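Local coordinates for protein succinate dehydrogenase subunit A (Mycolicibacterium smegmatis MC2 51, PDB 6LUM) that probably oxidises succinate to fumarate as the FAD-carrying flavoprotein subunit of the respiratory succinate dehydrogenase complex, at residues S444-E449 against T493-G498. Residues are numbered along the deposited sequence; the frame is centred on the assembly and turned at random.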
ATOM      1  N   SER D 444      -8.125 -47.164 -24.496  1.00 43.17           N
ATOM      2  CA  SER D 444      -9.083 -47.616 -25.504  1.00 43.17           C
ATOM      3  C   SER D 444      -8.843 -49.074 -25.889  1.00 43.17           C
ATOM      4  O   SER D 444      -8.315 -49.371 -26.959  1.00 43.17           O
ATOM      5  CB  SER D 444      -9.005 -46.710 -26.729  1.00 43.17           C
ATOM      6  OG  SER D 444      -9.277 -45.361 -26.389  1.00 43.17           O
ATOM      7  N   GLU D 445      -9.214 -49.988 -24.995  1.00 48.85           N
ATOM      8  CA  GLU D 445      -9.534 -51.389 -25.277  1.00 48.85           C
ATOM      9  C   GLU D 445      -9.741 -52.060 -23.930  1.00 48.85           C
ATOM     10  O   GLU D 445      -9.524 -51.446 -22.883  1.00 48.85           O
ATOM     11  CB  GLU D 445      -8.464 -52.128 -26.100  1.00 48.85           C
ATOM     12  CG  GLU D 445      -7.209 -52.572 -25.361  1.00 48.85           C
ATOM     13  CD  GLU D 445      -7.298 -54.006 -24.862  1.00 48.85           C
ATOM     14  OE1 GLU D 445      -6.483 -54.399 -24.002  1.00 48.85           O
ATOM     15  OE2 GLU D 445      -8.187 -54.742 -25.334  1.00 48.85           O
ATOM     16  N   HIS D 446     -10.169 -53.322 -23.964  1.00 47.57           N
ATOM     17  CA  HIS D 446     -10.518 -54.049 -22.739  1.00 47.57           C
ATOM     18  C   HIS D 446      -9.743 -55.366 -22.710  1.00 47.57           C
ATOM     19  O   HIS D 446     -10.200 -56.379 -23.246  1.00 47.57           O
ATOM     20  CB  HIS D 446     -12.019 -54.280 -22.653  1.00 47.57           C
ATOM     21  CG  HIS D 446     -12.452 -54.934 -21.379  1.00 47.57           C
ATOM     22  ND1 HIS D 446     -12.808 -54.217 -20.258  1.00 47.57           N
ATOM     23  CD2 HIS D 446     -12.576 -56.241 -21.045  1.00 47.57           C
ATOM     24  CE1 HIS D 446     -13.139 -55.053 -19.290  1.00 47.57           C
ATOM     25  NE2 HIS D 446     -13.006 -56.287 -19.741  1.00 47.57           N
ATOM     26  N   GLY D 447      -8.579 -55.345 -22.065  1.00 40.45           N
ATOM     27  CA  GLY D 447      -7.773 -56.532 -21.880  1.00 40.45           C
ATOM     28  C   GLY D 447      -8.370 -57.453 -20.838  1.00 40.45           C
ATOM     29  O   GLY D 447      -9.577 -57.465 -20.596  1.00 40.45           O
ATOM     30  N   ASN D 448      -7.501 -58.239 -20.205  1.00 42.15           N
ATOM     31  CA  ASN D 448      -7.955 -59.235 -19.244  1.00 42.15           C
ATOM     32  C   ASN D 448      -7.044 -59.348 -18.027  1.00 42.15           C
ATOM     33  O   ASN D 448      -7.027 -60.395 -17.374  1.00 42.15           O
ATOM     34  CB  ASN D 448      -8.102 -60.602 -19.921  1.00 42.15           C
ATOM     35  CG  ASN D 448      -6.812 -61.083 -20.558  1.00 42.15           C
ATOM     36  OD1 ASN D 448      -5.773 -60.443 -20.445  1.00 42.15           O
ATOM     37  ND2 ASN D 448      -6.877 -62.224 -21.230  1.00 42.15           N
ATOM     38  N   GLU D 449      -6.287 -58.304 -17.707  1.00 36.32           N
ATOM     39  CA  GLU D 449      -5.418 -58.294 -16.540  1.00 36.32           C
ATOM     40  C   GLU D 449      -5.842 -57.180 -15.597  1.00 36.32           C
ATOM     41  O   GLU D 449      -6.519 -56.230 -15.992  1.00 36.32           O
ATOM     42  CB  GLU D 449      -3.954 -58.109 -16.936  1.00 36.32           C
ATOM     43  CG  GLU D 449      -3.462 -59.104 -17.951  1.00 36.32           C
ATOM     44  CD  GLU D 449      -3.108 -60.428 -17.337  1.00 36.32           C
ATOM     45  OE1 GLU D 449      -3.038 -60.504 -16.095  1.00 36.32           O
ATOM     46  OE2 GLU D 449      -2.894 -61.396 -18.095  1.00 36.32           O
ATOM     47  N   THR D 493      -6.626 -53.194 -18.152  1.00 36.26           N
ATOM     48  CA  THR D 493      -7.918 -52.550 -18.311  1.00 36.26           C
ATOM     49  C   THR D 493      -8.008 -51.350 -17.391  1.00 36.26           C
ATOM     50  O   THR D 493      -7.867 -51.482 -16.173  1.00 36.26           O
ATOM     51  CB  THR D 493      -9.061 -53.516 -17.998  1.00 36.26           C
ATOM     52  OG1 THR D 493      -8.918 -54.003 -16.661  1.00 36.26           O
ATOM     53  CG2 THR D 493      -9.047 -54.678 -18.949  1.00 36.26           C
ATOM     54  N   VAL D 494      -8.226 -50.188 -17.975  1.00 34.75           N
ATOM     55  CA  VAL D 494      -8.678 -49.022 -17.232  1.00 34.75           C
ATOM     56  C   VAL D 494     -10.195 -49.003 -17.295  1.00 34.75           C
ATOM     57  O   VAL D 494     -10.775 -48.804 -18.367  1.00 34.75           O
ATOM     58  CB  VAL D 494      -8.081 -47.734 -17.816  1.00 34.75           C
ATOM     59  CG1 VAL D 494      -8.477 -46.557 -16.979  1.00 34.75           C
ATOM     60  CG2 VAL D 494      -6.581 -47.842 -17.879  1.00 34.75           C
ATOM     61  N   HIS D 495     -10.838 -49.226 -16.156  1.00 38.99           N
ATOM     62  CA  HIS D 495     -12.283 -49.391 -16.126  1.00 38.99           C
ATOM     63  C   HIS D 495     -13.040 -48.076 -16.103  1.00 38.99           C
ATOM     64  O   HIS D 495     -14.269 -48.093 -16.196  1.00 38.99           O
ATOM     65  CB  HIS D 495     -12.695 -50.214 -14.910  1.00 38.99           C
ATOM     66  CG  HIS D 495     -12.733 -51.686 -15.164  1.00 38.99           C
ATOM     67  ND1 HIS D 495     -12.736 -52.614 -14.148  1.00 38.99           N
ATOM     68  CD2 HIS D 495     -12.769 -52.392 -16.318  1.00 38.99           C
ATOM     69  CE1 HIS D 495     -12.774 -53.829 -14.664  1.00 38.99           C
ATOM     70  NE2 HIS D 495     -12.795 -53.722 -15.979  1.00 38.99           N
ATOM     71  N   ASP D 496     -12.352 -46.945 -15.983  1.00 37.37           N
ATOM     72  CA  ASP D 496     -13.058 -45.677 -15.861  1.00 37.37           C
ATOM     73  C   ASP D 496     -13.512 -45.154 -17.218  1.00 37.37           C
ATOM     74  O   ASP D 496     -14.702 -44.905 -17.429  1.00 37.37           O
ATOM     75  CB  ASP D 496     -12.174 -44.652 -15.157  1.00 37.37           C
ATOM     76  CG  ASP D 496     -12.974 -43.663 -14.344  1.00 37.37           C
ATOM     77  OD1 ASP D 496     -14.209 -43.634 -14.497  1.00 37.37           O
ATOM     78  OD2 ASP D 496     -12.374 -42.914 -13.548  1.00 37.37           O
ATOM     79  N   LYS D 497     -12.571 -44.943 -18.135  1.00 35.53           N
ATOM     80  CA  LYS D 497     -12.857 -44.455 -19.481  1.00 35.53           C
ATOM     81  C   LYS D 497     -13.334 -43.010 -19.468  1.00 35.53           C
ATOM     82  O   LYS D 497     -13.506 -42.403 -20.528  1.00 35.53           O
ATOM     83  CB  LYS D 497     -13.895 -45.336 -20.181  1.00 35.53           C
ATOM     84  CG  LYS D 497     -13.324 -46.315 -21.180  1.00 35.53           C
ATOM     85  CD  LYS D 497     -12.528 -47.379 -20.478  1.00 35.53           C
ATOM     86  CE  LYS D 497     -12.166 -48.504 -21.412  1.00 35.53           C
ATOM     87  NZ  LYS D 497     -11.207 -49.437 -20.774  1.00 35.53           N
ATOM     88  N   GLY D 498     -13.525 -42.441 -18.287  1.00 31.33           N
ATOM     89  CA  GLY D 498     -13.950 -41.067 -18.161  1.00 31.33           C
ATOM     90  C   GLY D 498     -12.821 -40.104 -18.450  1.00 31.33           C
ATOM     91  O   GLY D 498     -11.756 -40.468 -18.948  1.00 31.33           O
TER
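T493 meets the 444-449 loop with both branches of its side chain. The bond from CA to CB points toward that loop, and from CB the methyl CG2 lies against the backbone of G447 and over one face of the H446 ring: it sits 4.1 Å from the ring centroid and 10° off the normal, a CH-pi contact. The other branch, OG1, gives a weak hydrogen bond to E449 O at 3.3 Å. With chi1 at 58°, OG1 lies between the backbone N and carbonyl carbon of T493; this rotation leaves OG1 directed to E449 O while CG2 faces G447 and H446. The H446 ring also meets H495 edge to edge, CE1 to NE2 at 3.6 Å; the planes differ by 19° and neither ring covers the other. K497, bent at chi2, folds its amine back onto its own loop, where NZ bonds to V494 O, and NZ also reaches E445 O in a weak bond of 3.4 Å. L443 O is a further weak acceptor. No touching residue is buried, and the contact is surface loop-to-loop packing: it joins the 433-443/451-465 connection to the loop between helices 472-488 and 503-527, the latter in the fumarate reductase flavoprotein C-terminal family region.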